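Local coordinates for protein acetyl-xylan esterase (Streptomyces lividans, PDB 2CC0) that removes acetyl groups from acetylated xylan as a metal-dependent family 4 carbohydrate esterase, probably through its bound zinc ion, at residues A1-D13 with I168-I182. Residues are numbered along the deposited sequence; the frame is centred on the assembly and turned at random.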
ATOM      1  N   ALA A   1      -4.178   1.532 -25.177  1.00 20.11           N
ATOM      2  CA  ALA A   1      -3.870   0.068 -25.015  1.00 20.32           C
ATOM      3  C   ALA A   1      -5.100  -0.665 -24.495  1.00 20.55           C
ATOM      4  O   ALA A   1      -6.006  -0.042 -23.921  1.00 20.53           O
ATOM      5  CB  ALA A   1      -2.687  -0.146 -24.047  1.00 20.51           C
ATOM      6  N   ALA A   2      -5.120  -1.980 -24.710  1.00 20.75           N
ATOM      7  CA  ALA A   2      -6.147  -2.825 -24.133  1.00 20.97           C
ATOM      8  C   ALA A   2      -6.094  -2.692 -22.603  1.00 20.72           C
ATOM      9  O   ALA A   2      -7.148  -2.624 -21.963  1.00 22.74           O
ATOM     10  CB  ALA A   2      -5.957  -4.270 -24.570  1.00 20.97           C
ATOM     11  N   CYS A   3      -4.880  -2.633 -22.040  1.00 20.10           N
ATOM     12  CA  CYS A   3      -4.711  -2.410 -20.599  0.80 19.91           C
ATOM     13  C   CYS A   3      -3.865  -1.157 -20.373  1.00 19.13           C
ATOM     14  O   CYS A   3      -2.649  -1.182 -20.481  1.00 19.85           O
ATOM     15  CB  CYS A   3      -4.081  -3.631 -19.910  0.80 19.79           C
ATOM     16  SG  CYS A   3      -5.001  -5.178 -20.170  0.80 21.93           S
ATOM     17  N   ASN A   4      -4.532  -0.053 -20.070  1.00 18.20           N
ATOM     18  CA  ASN A   4      -3.833   1.200 -19.725  1.00 18.02           C
ATOM     19  C   ASN A   4      -3.420   1.237 -18.248  1.00 16.97           C
ATOM     20  O   ASN A   4      -2.618   2.076 -17.826  1.00 17.71           O
ATOM     21  CB  ASN A   4      -4.711   2.420 -20.039  1.00 18.26           C
ATOM     22  CG  ASN A   4      -5.008   2.569 -21.538  1.00 19.43           C
ATOM     23  OD1 ASN A   4      -4.141   2.323 -22.394  1.00 20.91           O
ATOM     24  ND2 ASN A   4      -6.224   2.978 -21.854  1.00 20.92           N
ATOM     25  N   GLY A   5      -3.967   0.321 -17.453  1.00 15.60           N
ATOM     26  CA  GLY A   5      -3.635   0.252 -16.030  1.00 14.38           C
ATOM     27  C   GLY A   5      -4.187  -1.055 -15.497  1.00 13.71           C
ATOM     28  O   GLY A   5      -4.908  -1.756 -16.219  1.00 13.41           O
ATOM     29  N   TYR A   6      -3.876  -1.354 -14.230  1.00 12.30           N
ATOM     30  CA  TYR A   6      -4.273  -2.621 -13.600  1.00 11.69           C
ATOM     31  C   TYR A   6      -4.907  -2.390 -12.262  1.00 11.33           C
ATOM     32  O   TYR A   6      -4.491  -1.485 -11.504  1.00 11.46           O
ATOM     33  CB  TYR A   6      -3.072  -3.564 -13.458  1.00 12.93           C
ATOM     34  CG  TYR A   6      -2.548  -3.991 -14.810  1.00 14.50           C
ATOM     35  CD1 TYR A   6      -3.061  -5.118 -15.446  1.00 15.06           C
ATOM     36  CD2 TYR A   6      -1.578  -3.237 -15.457  1.00 16.56           C
ATOM     37  CE1 TYR A   6      -2.598  -5.507 -16.696  1.00 17.02           C
ATOM     38  CE2 TYR A   6      -1.107  -3.609 -16.710  1.00 17.33           C
ATOM     39  CZ  TYR A   6      -1.628  -4.741 -17.325  1.00 17.59           C
ATOM     40  OH  TYR A   6      -1.159  -5.103 -18.578  1.00 19.77           O
ATOM     41  N   VAL A   7      -5.917  -3.213 -11.959  1.00 10.22           N
ATOM     42  CA  VAL A   7      -6.515  -3.182 -10.623  1.00  9.89           C
ATOM     43  C   VAL A   7      -6.354  -4.538  -9.965  1.00  9.49           C
ATOM     44  O   VAL A   7      -6.126  -5.532 -10.655  1.00 10.46           O
ATOM     45  CB  VAL A   7      -8.004  -2.838 -10.664  1.00  9.80           C
ATOM     46  CG1 VAL A   7      -8.237  -1.419 -11.314  1.00  9.19           C
ATOM     47  CG2 VAL A   7      -8.814  -3.962 -11.370  1.00 10.36           C
ATOM     48  N   GLY A   8      -6.486  -4.560  -8.632  1.00  8.68           N
ATOM     49  CA  GLY A   8      -6.319  -5.787  -7.856  1.00  8.08           C
ATOM     50  C   GLY A   8      -7.655  -6.318  -7.401  1.00  8.36           C
ATOM     51  O   GLY A   8      -8.160  -5.890  -6.360  1.00  9.37           O
ATOM     52  N   LEU A   9      -8.243  -7.238  -8.177  1.00  7.19           N
ATOM     53  CA  LEU A   9      -9.460  -7.908  -7.698  1.00  6.92           C
ATOM     54  C   LEU A   9      -9.064  -8.955  -6.688  1.00  7.00           C
ATOM     55  O   LEU A   9      -8.150  -9.746  -6.943  1.00  7.42           O
ATOM     56  CB  LEU A   9     -10.186  -8.594  -8.851  1.00  7.66           C
ATOM     57  CG  LEU A   9     -10.579  -7.673  -9.996  1.00  7.55           C
ATOM     58  CD1 LEU A   9     -11.291  -8.525 -11.093  1.00 10.60           C
ATOM     59  CD2 LEU A   9     -11.458  -6.492  -9.560  1.00 11.60           C
ATOM     60  N   THR A  10      -9.733  -8.962  -5.532  1.00  7.42           N
ATOM     61  CA  THR A  10      -9.420  -9.946  -4.504  1.00  7.44           C
ATOM     62  C   THR A  10     -10.686 -10.537  -3.906  1.00  7.95           C
ATOM     63  O   THR A  10     -11.720  -9.860  -3.849  1.00  9.23           O
ATOM     64  CB  THR A  10      -8.534  -9.338  -3.363  1.00  8.58           C
ATOM     65  OG1 THR A  10      -9.330  -8.461  -2.558  1.00  7.84           O
ATOM     66  CG2 THR A  10      -7.340  -8.571  -3.944  1.00  8.01           C
ATOM     67  N   PHE A  11     -10.600 -11.804  -3.476  1.00  7.67           N
ATOM     68  CA  PHE A  11     -11.735 -12.503  -2.858  1.00  7.59           C
ATOM     69  C   PHE A  11     -11.273 -13.222  -1.599  1.00  8.30           C
ATOM     70  O   PHE A  11     -10.422 -14.140  -1.658  1.00  8.43           O
ATOM     71  CB  PHE A  11     -12.344 -13.519  -3.854  1.00  8.17           C
ATOM     72  CG  PHE A  11     -12.854 -12.882  -5.106  1.00  6.87           C
ATOM     73  CD1 PHE A  11     -14.145 -12.362  -5.146  1.00  8.76           C
ATOM     74  CD2 PHE A  11     -12.026 -12.743  -6.238  1.00  6.83           C
ATOM     75  CE1 PHE A  11     -14.626 -11.763  -6.285  1.00  9.62           C
ATOM     76  CE2 PHE A  11     -12.497 -12.139  -7.381  1.00  8.57           C
ATOM     77  CZ  PHE A  11     -13.804 -11.620  -7.406  1.00  8.71           C
ATOM     78  N   ASP A  12     -11.810 -12.780  -0.460  1.00  8.46           N
ATOM     79  CA  ASP A  12     -11.504 -13.380   0.831  1.00  8.85           C
ATOM     80  C   ASP A  12     -12.413 -14.560   1.204  1.00  9.32           C
ATOM     81  O   ASP A  12     -13.593 -14.619   0.803  1.00  9.39           O
ATOM     82  CB  ASP A  12     -11.637 -12.340   1.939  1.00 11.08           C
ATOM     83  CG  ASP A  12     -10.487 -11.346   1.967  1.00 11.77           C
ATOM     84  OD1 ASP A  12      -9.634 -11.344   1.062  1.00 13.07           O
ATOM     85  OD2 ASP A  12     -10.473 -10.528   2.914  1.00 16.01           O
ATOM     86  N   ASP A  13     -11.808 -15.485   1.952  1.00  9.10           N
ATOM     87  CA  ASP A  13     -12.502 -16.471   2.813  1.00 10.31           C
ATOM     88  C   ASP A  13     -12.870 -17.799   2.184  1.00 11.16           C
ATOM     89  O   ASP A  13     -13.657 -18.598   2.764  1.00 12.94           O
ATOM     90  CB  ASP A  13     -13.741 -15.884   3.501  1.00 10.78           C
ATOM     91  CG  ASP A  13     -13.398 -14.876   4.549  1.00 14.35           C
ATOM     92  OD1 ASP A  13     -12.325 -15.019   5.187  1.00 13.96           O
ATOM     93  OD2 ASP A  13     -14.239 -13.955   4.743  1.00 19.06           O
ATOM     94  N   ILE A 168     -18.519  -6.278 -13.727  1.00 14.18           N
ATOM     95  CA  ILE A 168     -17.156  -5.889 -13.300  1.00 13.50           C
ATOM     96  C   ILE A 168     -16.192  -5.872 -14.502  1.00 13.27           C
ATOM     97  O   ILE A 168     -15.449  -4.897 -14.726  1.00 14.56           O
ATOM     98  CB  ILE A 168     -16.660  -6.805 -12.171  1.00 12.08           C
ATOM     99  CG1 ILE A 168     -17.450  -6.479 -10.876  1.00 13.26           C
ATOM    100  CG2 ILE A 168     -15.136  -6.664 -11.985  1.00 12.03           C
ATOM    101  CD1 ILE A 168     -17.197  -7.422  -9.691  1.00 13.55           C
ATOM    102  N   ALA A 169     -16.212  -6.940 -15.297  1.00 14.41           N
ATOM    103  CA  ALA A 169     -15.370  -7.029 -16.492  1.00 14.90           C
ATOM    104  C   ALA A 169     -15.698  -5.857 -17.428  1.00 15.24           C
ATOM    105  O   ALA A 169     -14.792  -5.214 -17.959  1.00 16.13           O
ATOM    106  CB  ALA A 169     -15.581  -8.364 -17.193  1.00 15.23           C
ATOM    107  N   GLN A 170     -16.994  -5.570 -17.600  1.00 15.36           N
ATOM    108  CA  GLN A 170     -17.439  -4.452 -18.452  1.00 16.04           C
ATOM    109  C   GLN A 170     -16.966  -3.102 -17.969  1.00 16.34           C
ATOM    110  O   GLN A 170     -16.493  -2.269 -18.762  1.00 16.56           O
ATOM    111  CB  GLN A 170     -18.969  -4.452 -18.539  1.00 16.68           C
ATOM    112  CG  GLN A 170     -19.488  -5.620 -19.349  1.00 18.41           C
ATOM    113  CD  GLN A 170     -20.964  -5.855 -19.134  1.00 19.75           C
ATOM    114  OE1 GLN A 170     -21.702  -4.941 -18.747  1.00 22.65           O
ATOM    115  NE2 GLN A 170     -21.402  -7.088 -19.371  1.00 19.49           N
ATOM    116  N   THR A 171     -17.086  -2.895 -16.656  1.00 16.00           N
ATOM    117  CA  THR A 171     -16.637  -1.660 -16.027  1.00 16.62           C
ATOM    118  C   THR A 171     -15.142  -1.436 -16.262  1.00 16.69           C
ATOM    119  O   THR A 171     -14.727  -0.340 -16.655  1.00 17.50           O
ATOM    120  CB  THR A 171     -16.964  -1.683 -14.521  1.00 16.94           C
ATOM    121  OG1 THR A 171     -18.383  -1.795 -14.367  1.00 19.42           O
ATOM    122  CG2 THR A 171     -16.485  -0.396 -13.820  1.00 17.75           C
ATOM    123  N   LEU A 172     -14.331  -2.466 -16.015  1.00 16.37           N
ATOM    124  CA  LEU A 172     -12.892  -2.340 -16.199  1.00 16.59           C
ATOM    125  C   LEU A 172     -12.550  -2.073 -17.666  1.00 17.81           C
ATOM    126  O   LEU A 172     -11.765  -1.170 -17.963  1.00 17.46           O
ATOM    127  CB  LEU A 172     -12.153  -3.579 -15.696  1.00 15.62           C
ATOM    128  CG  LEU A 172     -12.236  -3.762 -14.174  1.00 15.19           C
ATOM    129  CD1 LEU A 172     -11.490  -5.053 -13.809  1.00 14.66           C
ATOM    130  CD2 LEU A 172     -11.681  -2.543 -13.427  1.00 14.80           C
ATOM    131  N   ALA A 173     -13.156  -2.847 -18.565  1.00 18.52           N
ATOM    132  CA  ALA A 173     -12.903  -2.710 -20.003  1.00 20.31           C
ATOM    133  C   ALA A 173     -13.266  -1.308 -20.473  1.00 21.25           C
ATOM    134  O   ALA A 173     -12.497  -0.687 -21.198  1.00 22.50           O
ATOM    135  CB  ALA A 173     -13.656  -3.785 -20.805  1.00 19.64           C
ATOM    136  N   GLY A 174     -14.410  -0.797 -20.025  1.00 22.47           N
ATOM    137  CA  GLY A 174     -14.825   0.579 -20.355  1.00 23.95           C
ATOM    138  C   GLY A 174     -13.807   1.649 -19.986  1.00 24.60           C
ATOM    139  O   GLY A 174     -13.735   2.720 -20.639  1.00 26.19           O
ATOM    140  N   LYS A 175     -12.998   1.360 -18.969  1.00 23.74           N
ATOM    141  CA  LYS A 175     -12.044   2.306 -18.415  1.00 23.50           C
ATOM    142  C   LYS A 175     -10.635   2.056 -18.904  1.00 21.92           C
ATOM    143  O   LYS A 175      -9.714   2.756 -18.496  1.00 23.21           O
ATOM    144  CB  LYS A 175     -12.061   2.219 -16.887  1.00 24.02           C
ATOM    145  CG  LYS A 175     -13.280   2.856 -16.276  1.00 26.55           C
ATOM    146  CD  LYS A 175     -13.325   2.580 -14.813  1.00 29.82           C
ATOM    147  CE  LYS A 175     -13.592   3.857 -14.075  1.00 30.63           C
ATOM    148  NZ  LYS A 175     -12.827   3.928 -12.820  1.00 33.03           N
ATOM    149  N   GLY A 176     -10.461   1.054 -19.765  1.00 20.23           N
ATOM    150  CA  GLY A 176      -9.125   0.615 -20.187  1.00 19.14           C
ATOM    151  C   GLY A 176      -8.276   0.038 -19.055  1.00 17.79           C
ATOM    152  O   GLY A 176      -7.049   0.163 -19.053  1.00 17.99           O
ATOM    153  N   LEU A 177      -8.924  -0.585 -18.072  1.00 16.87           N
ATOM    154  CA  LEU A 177      -8.200  -1.203 -16.974  1.00 16.39           C
ATOM    155  C   LEU A 177      -8.323  -2.700 -17.065  1.00 16.78           C
ATOM    156  O   LEU A 177      -9.331  -3.228 -17.568  1.00 18.12           O
ATOM    157  CB  LEU A 177      -8.733  -0.726 -15.615  1.00 16.25           C
ATOM    158  CG  LEU A 177      -8.503   0.752 -15.287  1.00 15.12           C
ATOM    159  CD1 LEU A 177      -9.314   1.161 -14.028  1.00 17.73           C
ATOM    160  CD2 LEU A 177      -7.004   1.027 -15.112  1.00 16.94           C
ATOM    161  N   CYS A 178      -7.293  -3.379 -16.585  1.00 15.85           N
ATOM    162  CA  CYS A 178      -7.330  -4.833 -16.570  0.80 16.02           C
ATOM    163  C   CYS A 178      -7.092  -5.393 -15.191  1.00 15.39           C
ATOM    164  O   CYS A 178      -6.618  -4.700 -14.301  1.00 15.27           O
ATOM    165  CB  CYS A 178      -6.323  -5.376 -17.539  0.80 16.56           C
ATOM    166  SG  CYS A 178      -6.731  -4.883 -19.218  0.80 18.97           S
ATOM    167  N   SER A 179      -7.469  -6.651 -15.000  1.00 14.69           N
ATOM    168  CA  SER A 179      -7.249  -7.283 -13.697  1.00 13.98           C
ATOM    169  C   SER A 179      -5.773  -7.663 -13.604  1.00 14.29           C
ATOM    170  O   SER A 179      -5.196  -8.228 -14.552  1.00 17.06           O
ATOM    171  CB  SER A 179      -8.202  -8.471 -13.489  1.00 14.16           C
ATOM    172  OG  SER A 179      -8.126  -9.371 -14.572  1.00 14.74           O
ATOM    173  N   GLY A 180      -5.130  -7.308 -12.490  1.00 12.56           N
ATOM    174  CA  GLY A 180      -3.713  -7.549 -12.348  1.00 12.70           C
ATOM    175  C   GLY A 180      -3.372  -8.340 -11.094  1.00 11.71           C
ATOM    176  O   GLY A 180      -4.250  -8.763 -10.349  1.00 11.58           O
ATOM    177  N   MET A 181      -2.080  -8.582 -10.923  1.00 11.77           N
ATOM    178  CA  MET A 181      -1.632  -9.254  -9.719  0.50 11.63           C
ATOM    179  C   MET A 181      -1.168  -8.193  -8.739  1.00 11.40           C
ATOM    180  O   MET A 181      -1.032  -7.019  -9.087  1.00 12.43           O
ATOM    181  CB  MET A 181      -0.504 -10.245 -10.003  0.50 12.34           C
ATOM    182  CG  MET A 181       0.797  -9.572 -10.302  0.50 12.48           C
ATOM    183  SD  MET A 181       2.040 -10.738 -10.850  0.50 13.56           S
ATOM    184  CE  MET A 181       3.328  -9.567 -11.219  0.50 14.81           C
ATOM    185  N   ILE A 182      -0.993  -8.603  -7.499  1.00  9.37           N
ATOM    186  CA  ILE A 182      -0.554  -7.675  -6.459  1.00  9.14           C
ATOM    187  C   ILE A 182       0.931  -7.860  -6.177  1.00  9.13           C
ATOM    188  O   ILE A 182       1.397  -8.972  -5.864  1.00  9.51           O
ATOM    189  CB  ILE A 182      -1.409  -7.818  -5.158  1.00  8.68           C
ATOM    190  CG1 ILE A 182      -2.869  -7.388  -5.457  1.00  9.40           C
ATOM    191  CG2 ILE A 182      -0.804  -6.971  -4.029  1.00  8.53           C
ATOM    192  CD1 ILE A 182      -3.899  -7.872  -4.420  1.00 11.24           C
TER
HETATM  193  O   HOH W   1      -7.896   3.900 -20.109  1.00 38.07           O
HETATM  194  O   HOH W   2      -5.285  -9.383  -7.658  1.00  8.65           O
HETATM  195  O   HOH W   3      -7.040  -8.751 -10.231  1.00 10.11           O
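Val7 of strand 5-12 packs against two leucines of the 168-182 segment: its CG2 lies 3.8 Å from CD1 of Leu172, on the helix, and its CG1 3.9 Å from CD1 of Leu177, whose side chain crosses it at about a right angle. A short beta-branched residue suits this place, because with CG1 anti to the carbonyl carbon (chi1 -60°) CG2 meets both methyls of Leu172 while CG1 reaches Leu177 as well as the edge of Leu172. Leu9 extends the apolar layer toward Ile168 and Ser179, while Gly5 leaves room for Leu177 CD2, where any CB would clash. Beneath this tight side the strands pair in parallel: Gly5 O accepts from Cys178 N, Val7 N gives to Cys178 O, and Val7 O takes Gly180 N at 2.7 Å.

The other face is looser and partly open to solvent. There Tyr6 sets ring atom CE1 3.8 Å from Cys178 CB and turns its edge to Ser179 O; an alanine here would probably lose both contacts and leave that flank of the disulfide more open. Next to it the Cys3–Cys178 disulfide (chi3 -86°) ties the N-terminal arm to the strand. At the arm, Asn4 N bonds Gly176 O at 2.7 Å, and a water joins Asn4 ND2 to Lys175 O. Gly176 closes helix 159-174 in a Schellman motif; its positive phi favours glycine, and a CB would run into Asn4 ND2.

Strand 177-179 thus joins the parallel sheet beside strand 5-12, which runs on to the zinc ligand Asp13. The chemistry implies a junction held by main-chain hydrogen bonds, apolar burial on the Val7 face and a covalent link on the Tyr6 face.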